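Local coordinates for protein probable 3-hydroxybutyryl-CoA dehydrogenase (Escherichia coli, PDB 3MOG) that oxidises 3-hydroxyadipyl-CoA to 3-oxoadipyl-CoA with NAD+ as the acceptor of hydride, a step in the breakdown of phenylacetate, at residues 122-127 with 183-188; 137-142 with 163-168; 153-158 with 168-173; 188-193 with 408-413. One frame throughout, in Å; residues are numbered along the deposited sequence. Where two conformers were deposited one is given.

Contact 1 (122-127 with 183-188); sequences SISITA and CHSTPG
Ser185 sets its hydroxyl against the first amide of helix 125-128, next to the N-cap residue Ser124, within the Rossmann-type NAD-binding domain of this dehydrogenase. The serine is the centre of an inverse gamma turn just past strand 179-184, and its CB points toward the helix. Because OG stands anti to the backbone N of its own residue (chi1 -162°), it can accept from Ile125 N at 3.0 Å. That bond is almost straight, with an angle of 171° at the hydrogen. The cap itself belongs to Ser124, whose OG receives a weak bond of 3.4 Å from Ala127 N, so two serine oxygens from different parts of the chain serve two amides, of Ile125 and Ala127, at one helix start. The tight part of the contact is gathered round Ile125. Its CG1, lying beside its own backbone N, comes within 3.4 Å of Ser185 OG, so one oxygen meets both the amide and the first carbon of the longer branch. Val156 of strand 152-157 packs against Ile125 and Ser185 alike. With an alanine at Ser185, Ile125 N would probably be left without this acceptor and a small gap would open beside Ile125 CG1. The other side is looser. Ser124 is partly exposed and packs against Glu267 of the second subunit; its OG stands 3.9 Å from Ser185 OG, too far for a hydrogen bond. Thr126 spends its OG1 on Leu159 N, and this oxygen comes no nearer to the serine than 4.3 Å, at Ser185 CB.

Contact 2 (137-142 with 163-168); sequences RVAGLH and AEVVEQ
Val165 packs against Arg137 and Ala139 where helix 163-175 lies on the central sheet of the Rossmann-type domain, an example of a branched side chain bridging the residue just before a strand and the second residue within it. In this sheet strand 138-143 runs parallel to strand 115-118 and antiparallel to strand 152-157, and the helix follows the latter in the chain. The valine's CB points toward the strand but stands back from it, 4.8 Å from Arg137 CA, and leaves the touching to its two methyls. CG2, anti to the carbonyl carbon, is the closer of the pair: it reaches Arg137 CA at 4.0 Å and passes Arg137 CB at 4.3 Å. It therefore rests on the backbone and the root of the arginine rather than on its charged end. The remainder of that long chain leads away from the helix, and its guanidinium is held by main-chain oxygens, with NE bonded to Asn134 O and NH1 to Thr114 O. NE and NH1 thus find their partners away from the helix, while the aliphatic base serves as part of the apolar surface. The other methyl, CG1, is anti to the backbone N (chi1 170°), a setting that turns it along the strand toward Ala139. That alanine, two residues beyond Arg137, also packs on Leu169, one helical turn after Val165, so its small side chain is met from two successive turns. The second branch ends in a loose apolar touch, Val165 CG1 to Ala139 CB at 4.3 Å.

Contact 3 (153-158 with 168-173); sequences VEVVSG and QLCELT
Val153 and Thr173 meet tip to tip at one end of a beta-alpha-beta unit, made of strand 152-157, helix 163-175 and strand 179-184, that closes the edge of the sheet. Strand 153-157 and helix segment 168-173 run almost antiparallel, at 169°, with their axes 9.4 Å apart at closest approach. At the first residue, Val153 CG1 touches Thr173 CG2 at 3.8 Å; the threonine's methyl is anti to its own carbonyl carbon (chi1 56°), which turns it to the strand. Glu154 belongs to the opposite face, where its carboxylate binds His142 ND1 through OE1 and accepts from Ile190 N and Val191 N through OE2. Val155 turns back to the helix and spreads its methyls over two consecutive residues: CG1 lies across Leu169, 4.0 Å from its CB, while CG2 faces Cys170 SG, also at 4.0 Å. Val156 points away again, toward Ile125 and Ser185, in the alternation expected of a strand between two layers. Thr173 conforms to the apolar interface by offering its methyl and keeping OG1 near the carbonyl oxygens of Leu169 and Cys170. With only methyl, methylene and sulfur atoms meeting across the contact, packing rather than polar bonding joins strand and helix here.

Contact 4 (188-193 with 408-413); sequences GFIVNR and GVASEQ
Ile190, Arg193 and the carbonyl of Phe189 pack on Val409 and Ala410 in a buried, mainly apolar contact between parts of the two regions that both match the C-terminal domain of the 3-hydroxyacyl-CoA dehydrogenase family. The later segment is a connection between helices: Gly408 is the C-prime residue of a Schellman motif ending the helix before it, and Ser411 caps the next helix through Asp414 N. Between these two ends Val409 and Ala410 point toward the earlier segment. Ile190 reaches out with its longer branch, CG1 anti to the carbonyl carbon (chi1 -55°), and brings CD1 to 3.8 Å from Ala410 CB. The valine divides its methyls: CG1 lies 3.6 Å from Phe189 O, whereas CG2 approaches the guanidinium obliquely, 3.3 Å from Arg193 NH1. This close touch involves a cation whose charge is answered elsewhere, by a salt bridge from NH2 to Asp403. Around the contact, Ile190 also packs on Ala418 and Met419 of helix 412-422 and on Val181 and Cys183 of strand 179-184, so its side chain lies between that helix and the edge of the sheet.

Overall arrangement
Followed from the N terminus, contact 1 opens at helix 125-128 and closes only after strand 179-184, so that contacts 2 and 3 both fall within its span. Those two cross: strand 138-143 and then strand 152-157 open them, and successive turns of helix 163-175 close them in the same order, with Gln168 common to both. Contacts 2 and 3 lay that helix on two neighbouring strands, while contact 1 ties a helix start to the turn after the edge strand. Contact 4 follows in series, beginning at Gly188, where contact 1 ends, and closing more than 200 residues later. His184 N to Val409 O, a probable hydrogen bond, joins contacts 1 and 4, linking the sheet's edge to the distant C-terminal region.

Contact 1 (122-127 with 183-188)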
# COMPACT_ATOMS: atom_id res chain seq x y z
N SER C 122 8.83 16.90 -12.06
CA SER C 122 7.77 15.92 -11.81
C SER C 122 7.58 14.88 -12.90
O SER C 122 6.99 13.84 -12.67
CB SER C 122 6.44 16.64 -11.51
OG SER C 122 6.27 17.77 -12.35
N ILE C 123 8.11 15.16 -14.08
CA ILE C 123 7.94 14.27 -15.21
C ILE C 123 9.21 13.47 -15.48
O ILE C 123 10.32 14.00 -15.36
CB ILE C 123 7.51 15.06 -16.48
CG1 ILE C 123 6.22 15.85 -16.22
CG2 ILE C 123 7.34 14.15 -17.67
CD1 ILE C 123 5.00 15.01 -15.81
N SER C 124 9.03 12.20 -15.83
CA SER C 124 10.12 11.33 -16.24
C SER C 124 10.80 11.84 -17.50
O SER C 124 10.13 12.19 -18.48
CB SER C 124 9.61 9.91 -16.48
OG SER C 124 10.66 9.08 -16.96
N ILE C 125 12.13 11.84 -17.47
CA ILE C 125 12.94 12.20 -18.63
C ILE C 125 12.75 11.14 -19.70
O ILE C 125 12.56 11.45 -20.87
CB ILE C 125 14.45 12.30 -18.27
CG1 ILE C 125 14.69 13.30 -17.12
CG2 ILE C 125 15.28 12.66 -19.49
CD1 ILE C 125 14.05 14.67 -17.28
N THR C 126 12.78 9.88 -19.26
CA THR C 126 12.59 8.71 -20.10
C THR C 126 11.29 8.78 -20.92
O THR C 126 11.30 8.47 -22.11
CB THR C 126 12.62 7.42 -19.25
OG1 THR C 126 13.78 7.47 -18.42
CG2 THR C 126 12.70 6.18 -20.12
N ALA C 127 10.20 9.22 -20.29
CA ALA C 127 8.91 9.36 -20.96
C ALA C 127 8.88 10.56 -21.92
O ALA C 127 8.19 10.51 -22.94
CB ALA C 127 7.78 9.45 -19.96
N CYS C 183 21.92 12.64 -11.16
CA CYS C 183 20.98 11.66 -10.67
C CYS C 183 20.20 11.07 -11.83
O CYS C 183 20.12 11.66 -12.89
CB CYS C 183 20.03 12.27 -9.63
SG CYS C 183 18.81 13.39 -10.28
N HIS C 184 19.63 9.88 -11.62
CA HIS C 184 18.80 9.22 -12.62
C HIS C 184 17.39 9.75 -12.52
O HIS C 184 17.04 10.41 -11.53
CB HIS C 184 18.82 7.70 -12.43
CG HIS C 184 18.45 6.94 -13.66
ND1 HIS C 184 19.25 6.90 -14.78
CD2 HIS C 184 17.36 6.18 -13.95
CE1 HIS C 184 18.67 6.15 -15.71
NE2 HIS C 184 17.52 5.71 -15.23
N SER C 185 16.57 9.47 -13.53
CA SER C 185 15.21 9.95 -13.57
C SER C 185 14.26 9.13 -12.71
O SER C 185 13.35 8.48 -13.21
CB SER C 185 14.73 10.01 -15.03
OG SER C 185 13.60 10.85 -15.09
N THR C 186 14.46 9.18 -11.40
CA THR C 186 13.61 8.47 -10.46
C THR C 186 12.75 9.51 -9.74
O THR C 186 13.14 10.68 -9.67
CB THR C 186 14.47 7.66 -9.47
OG1 THR C 186 15.39 8.54 -8.82
CG2 THR C 186 15.24 6.57 -10.22
N PRO C 187 11.58 9.10 -9.21
CA PRO C 187 10.64 10.04 -8.59
C PRO C 187 11.28 10.92 -7.51
O PRO C 187 11.87 10.39 -6.56
CB PRO C 187 9.61 9.13 -7.93
CG PRO C 187 9.68 7.85 -8.70
CD PRO C 187 11.08 7.71 -9.15
N GLY C 188 11.14 12.23 -7.68
CA GLY C 188 11.59 13.23 -6.71
C GLY C 188 13.06 13.58 -6.83
O GLY C 188 13.58 14.36 -6.03

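Contact 2 (137-142 with 163-168)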
# COMPACT_ATOMS: atom_id res chain seq x y z
N ARG C 137 20.37 12.86 -26.37
CA ARG C 137 20.70 14.25 -26.04
C ARG C 137 19.58 14.92 -25.27
O ARG C 137 19.59 16.13 -25.08
CB ARG C 137 21.15 15.07 -27.27
CG ARG C 137 20.34 14.88 -28.55
CD ARG C 137 18.96 15.48 -28.45
NE ARG C 137 18.08 15.07 -29.53
CZ ARG C 137 17.83 15.81 -30.61
NH1 ARG C 137 18.39 17.01 -30.75
NH2 ARG C 137 17.00 15.35 -31.54
N VAL C 138 18.59 14.12 -24.87
CA VAL C 138 17.56 14.57 -23.94
C VAL C 138 18.02 14.29 -22.51
O VAL C 138 18.59 13.24 -22.23
CB VAL C 138 16.20 13.89 -24.21
CG1 VAL C 138 15.08 14.58 -23.45
CG2 VAL C 138 15.89 13.89 -25.70
N ALA C 139 17.81 15.26 -21.62
CA ALA C 139 18.25 15.18 -20.23
C ALA C 139 17.45 16.18 -19.41
O ALA C 139 16.76 17.02 -19.95
CB ALA C 139 19.75 15.49 -20.12
N GLY C 140 17.55 16.09 -18.09
CA GLY C 140 16.92 17.07 -17.21
C GLY C 140 17.96 18.05 -16.75
O GLY C 140 19.09 17.67 -16.46
N LEU C 141 17.59 19.32 -16.71
CA LEU C 141 18.45 20.34 -16.15
C LEU C 141 17.58 21.11 -15.16
O LEU C 141 16.88 22.05 -15.52
CB LEU C 141 19.03 21.23 -17.26
CG LEU C 141 20.37 21.93 -17.03
CD1 LEU C 141 21.47 20.93 -16.80
CD2 LEU C 141 20.73 22.84 -18.20
N HIS C 142 17.61 20.66 -13.91
CA HIS C 142 16.63 21.09 -12.93
C HIS C 142 17.15 22.17 -11.99
O HIS C 142 17.92 21.87 -11.08
CB HIS C 142 16.14 19.87 -12.14
CG HIS C 142 15.13 20.19 -11.08
ND1 HIS C 142 15.20 19.67 -9.81
CD2 HIS C 142 14.03 20.98 -11.11
CE1 HIS C 142 14.18 20.12 -9.10
NE2 HIS C 142 13.46 20.93 -9.86
N ALA C 163 26.34 9.79 -21.56
CA ALA C 163 27.24 10.28 -20.51
C ALA C 163 28.01 11.55 -20.90
O ALA C 163 28.33 12.36 -20.01
CB ALA C 163 28.21 9.17 -20.07
N GLU C 164 28.33 11.71 -22.19
CA GLU C 164 28.99 12.93 -22.66
C GLU C 164 28.07 14.15 -22.49
O GLU C 164 28.53 15.23 -22.11
CB GLU C 164 29.46 12.80 -24.11
CG GLU C 164 30.74 11.97 -24.28
CD GLU C 164 31.54 12.36 -25.51
OE1 GLU C 164 31.52 13.55 -25.88
OE2 GLU C 164 32.20 11.48 -26.10
N VAL C 165 26.78 13.93 -22.73
CA VAL C 165 25.74 14.94 -22.52
C VAL C 165 25.70 15.41 -21.06
O VAL C 165 25.66 16.61 -20.81
CB VAL C 165 24.37 14.39 -23.00
CG1 VAL C 165 23.23 15.30 -22.58
CG2 VAL C 165 24.38 14.20 -24.53
N VAL C 166 25.76 14.47 -20.12
CA VAL C 166 25.83 14.78 -18.68
C VAL C 166 27.06 15.64 -18.36
O VAL C 166 26.96 16.66 -17.66
CB VAL C 166 25.82 13.47 -17.82
CG1 VAL C 166 26.18 13.74 -16.37
CG2 VAL C 166 24.45 12.79 -17.89
N GLU C 167 28.21 15.23 -18.89
CA GLU C 167 29.48 15.94 -18.65
C GLU C 167 29.44 17.35 -19.21
O GLU C 167 29.91 18.29 -18.55
CB GLU C 167 30.65 15.20 -19.31
CG GLU C 167 31.01 13.85 -18.71
CD GLU C 167 31.44 13.94 -17.25
OE1 GLU C 167 32.17 14.88 -16.88
OE2 GLU C 167 31.04 13.03 -16.49
N GLN C 168 28.89 17.48 -20.41
CA GLN C 168 28.68 18.78 -21.05
C GLN C 168 27.80 19.67 -20.18
O GLN C 168 28.17 20.82 -19.88
CB GLN C 168 28.07 18.60 -22.45
CG GLN C 168 29.05 18.21 -23.55
CD GLN C 168 28.38 18.11 -24.92
OE1 GLN C 168 28.24 17.03 -25.48
NE2 GLN C 168 27.95 19.26 -25.46

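Contact 3 (153-158 with 168-173)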
# COMPACT_ATOMS: atom_id res chain seq x y z
N VAL C 153 21.91 22.76 -9.38
CA VAL C 153 21.10 22.14 -10.44
C VAL C 153 21.26 20.62 -10.45
O VAL C 153 22.35 20.11 -10.25
CB VAL C 153 21.23 22.83 -11.86
CG1 VAL C 153 22.46 23.62 -11.98
CG2 VAL C 153 21.07 21.84 -13.03
N GLU C 154 20.15 19.91 -10.63
CA GLU C 154 20.16 18.47 -10.77
C GLU C 154 20.20 18.13 -12.25
O GLU C 154 19.32 18.54 -13.01
CB GLU C 154 18.92 17.87 -10.10
CG GLU C 154 18.89 18.05 -8.59
CD GLU C 154 17.64 17.48 -7.94
OE1 GLU C 154 16.52 17.95 -8.25
OE2 GLU C 154 17.77 16.56 -7.10
N VAL C 155 21.26 17.43 -12.66
CA VAL C 155 21.44 17.02 -14.05
C VAL C 155 20.91 15.60 -14.18
O VAL C 155 21.49 14.66 -13.66
CB VAL C 155 22.92 17.07 -14.49
CG1 VAL C 155 23.07 16.55 -15.92
CG2 VAL C 155 23.49 18.48 -14.38
N VAL C 156 19.78 15.45 -14.85
CA VAL C 156 19.03 14.20 -14.72
C VAL C 156 19.12 13.33 -15.95
O VAL C 156 18.73 13.75 -17.05
CB VAL C 156 17.55 14.48 -14.42
CG1 VAL C 156 16.87 13.22 -13.93
CG2 VAL C 156 17.44 15.57 -13.39
N SER C 157 19.65 12.12 -15.78
CA SER C 157 19.71 11.16 -16.88
C SER C 157 18.41 10.36 -16.99
O SER C 157 17.93 9.76 -16.02
CB SER C 157 20.88 10.20 -16.74
OG SER C 157 22.12 10.87 -16.78
N GLY C 158 17.84 10.36 -18.20
CA GLY C 158 16.84 9.37 -18.55
C GLY C 158 17.57 8.10 -18.94
O GLY C 158 18.81 8.07 -18.99
N GLN C 168 28.89 17.48 -20.41
CA GLN C 168 28.68 18.78 -21.05
C GLN C 168 27.80 19.67 -20.18
O GLN C 168 28.17 20.82 -19.88
CB GLN C 168 28.07 18.60 -22.45
CG GLN C 168 29.05 18.21 -23.55
CD GLN C 168 28.38 18.11 -24.92
OE1 GLN C 168 28.24 17.03 -25.48
NE2 GLN C 168 27.95 19.26 -25.46
N LEU C 169 26.66 19.13 -19.75
CA LEU C 169 25.73 19.89 -18.89
C LEU C 169 26.31 20.28 -17.54
O LEU C 169 26.08 21.40 -17.08
CB LEU C 169 24.39 19.16 -18.72
CG LEU C 169 23.63 19.03 -20.04
CD1 LEU C 169 22.32 18.26 -19.84
CD2 LEU C 169 23.38 20.41 -20.67
N CYS C 170 27.07 19.37 -16.92
CA CYS C 170 27.78 19.67 -15.66
C CYS C 170 28.80 20.78 -15.84
O CYS C 170 28.82 21.75 -15.06
CB CYS C 170 28.46 18.42 -15.07
SG CYS C 170 27.31 17.19 -14.39
N GLU C 171 29.65 20.65 -16.86
CA GLU C 171 30.67 21.66 -17.16
C GLU C 171 30.05 23.03 -17.43
O GLU C 171 30.53 24.05 -16.95
CB GLU C 171 31.54 21.24 -18.35
CG GLU C 171 32.75 22.15 -18.53
CD GLU C 171 33.78 21.63 -19.51
OE1 GLU C 171 33.38 21.15 -20.60
OE2 GLU C 171 34.98 21.71 -19.20
N LEU C 172 28.94 23.04 -18.18
CA LEU C 172 28.27 24.28 -18.52
C LEU C 172 27.66 24.99 -17.29
O LEU C 172 27.84 26.21 -17.14
CB LEU C 172 27.23 24.03 -19.61
CG LEU C 172 26.37 25.22 -20.05
CD1 LEU C 172 27.17 26.21 -20.89
CD2 LEU C 172 25.19 24.70 -20.83
N THR C 173 26.97 24.25 -16.42
CA THR C 173 26.41 24.85 -15.20
C THR C 173 27.49 25.27 -14.20
O THR C 173 27.32 26.26 -13.49
CB THR C 173 25.36 23.96 -14.50
OG1 THR C 173 25.93 22.68 -14.21
CG2 THR C 173 24.13 23.77 -15.40

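Contact 4 (188-193 with 408-413)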
# COMPACT_ATOMS: atom_id res chain seq x y z
N GLY C 188 11.14 12.23 -7.68
CA GLY C 188 11.59 13.23 -6.71
C GLY C 188 13.06 13.58 -6.83
O GLY C 188 13.58 14.36 -6.03
N PHE C 189 13.73 12.99 -7.82
CA PHE C 189 15.19 13.09 -8.03
C PHE C 189 15.99 12.84 -6.73
O PHE C 189 15.88 11.76 -6.15
CB PHE C 189 15.56 14.40 -8.74
CG PHE C 189 14.79 14.65 -10.04
CD1 PHE C 189 14.37 13.59 -10.86
CD2 PHE C 189 14.52 15.95 -10.45
CE1 PHE C 189 13.67 13.83 -12.04
CE2 PHE C 189 13.82 16.20 -11.63
CZ PHE C 189 13.40 15.14 -12.43
N ILE C 190 16.79 13.81 -6.29
CA ILE C 190 17.41 13.74 -4.96
C ILE C 190 16.62 14.60 -3.98
O ILE C 190 16.05 14.10 -3.00
CB ILE C 190 18.88 14.23 -4.93
CG1 ILE C 190 19.75 13.48 -5.93
CG2 ILE C 190 19.48 14.07 -3.53
CD1 ILE C 190 21.08 14.22 -6.14
N VAL C 191 16.58 15.91 -4.24
CA VAL C 191 16.05 16.89 -3.30
C VAL C 191 14.59 16.66 -2.90
O VAL C 191 14.28 16.57 -1.72
CB VAL C 191 16.25 18.36 -3.79
CG1 VAL C 191 15.69 19.33 -2.76
CG2 VAL C 191 17.71 18.66 -4.06
N ASN C 192 13.69 16.54 -3.87
CA ASN C 192 12.26 16.34 -3.55
C ASN C 192 11.98 14.99 -2.89
O ASN C 192 11.00 14.85 -2.18
CB ASN C 192 11.39 16.46 -4.81
CG ASN C 192 11.01 17.89 -5.15
OD1 ASN C 192 11.10 18.79 -4.33
ND2 ASN C 192 10.55 18.09 -6.38
N ARG C 193 12.85 14.02 -3.13
CA ARG C 193 12.72 12.70 -2.52
C ARG C 193 13.24 12.67 -1.08
O ARG C 193 12.54 12.23 -0.18
CB ARG C 193 13.45 11.65 -3.37
CG ARG C 193 13.37 10.24 -2.82
CD ARG C 193 14.62 9.48 -3.19
NE ARG C 193 14.58 8.07 -2.82
CZ ARG C 193 14.71 7.07 -3.69
NH1 ARG C 193 14.83 7.33 -4.98
NH2 ARG C 193 14.67 5.81 -3.28
N GLY C 408 21.16 3.55 -6.20
CA GLY C 408 21.95 4.14 -7.28
C GLY C 408 21.37 5.40 -7.88
O GLY C 408 21.66 5.71 -9.03
N VAL C 409 20.55 6.11 -7.11
CA VAL C 409 19.98 7.39 -7.56
C VAL C 409 21.07 8.43 -7.87
O VAL C 409 20.98 9.13 -8.87
CB VAL C 409 18.96 7.97 -6.55
CG1 VAL C 409 18.39 9.30 -7.04
CG2 VAL C 409 17.83 6.99 -6.33
N ALA C 410 22.10 8.48 -7.02
CA ALA C 410 23.17 9.48 -7.09
C ALA C 410 24.35 9.03 -6.22
O ALA C 410 24.22 8.11 -5.41
CB ALA C 410 22.65 10.83 -6.62
N SER C 411 25.50 9.69 -6.37
CA SER C 411 26.65 9.39 -5.52
C SER C 411 26.41 9.93 -4.12
O SER C 411 25.56 10.80 -3.93
CB SER C 411 27.92 10.03 -6.08
OG SER C 411 27.85 11.46 -5.95
N GLU C 412 27.15 9.41 -3.14
CA GLU C 412 27.06 9.94 -1.77
C GLU C 412 27.33 11.45 -1.72
O GLU C 412 26.55 12.20 -1.11
CB GLU C 412 28.01 9.18 -0.82
CG GLU C 412 28.18 9.85 0.54
CD GLU C 412 29.16 9.15 1.44
OE1 GLU C 412 28.72 8.31 2.25
OE2 GLU C 412 30.37 9.43 1.32
N GLN C 413 28.41 11.88 -2.36
CA GLN C 413 28.75 13.31 -2.36
C GLN C 413 27.67 14.19 -3.01
O GLN C 413 27.42 15.30 -2.54
CB GLN C 413 30.16 13.61 -2.93
CG GLN C 413 30.34 13.51 -4.43
CD GLN C 413 31.56 14.30 -4.93
OE1 GLN C 413 31.78 15.45 -4.56
NE2 GLN C 413 32.36 13.67 -5.78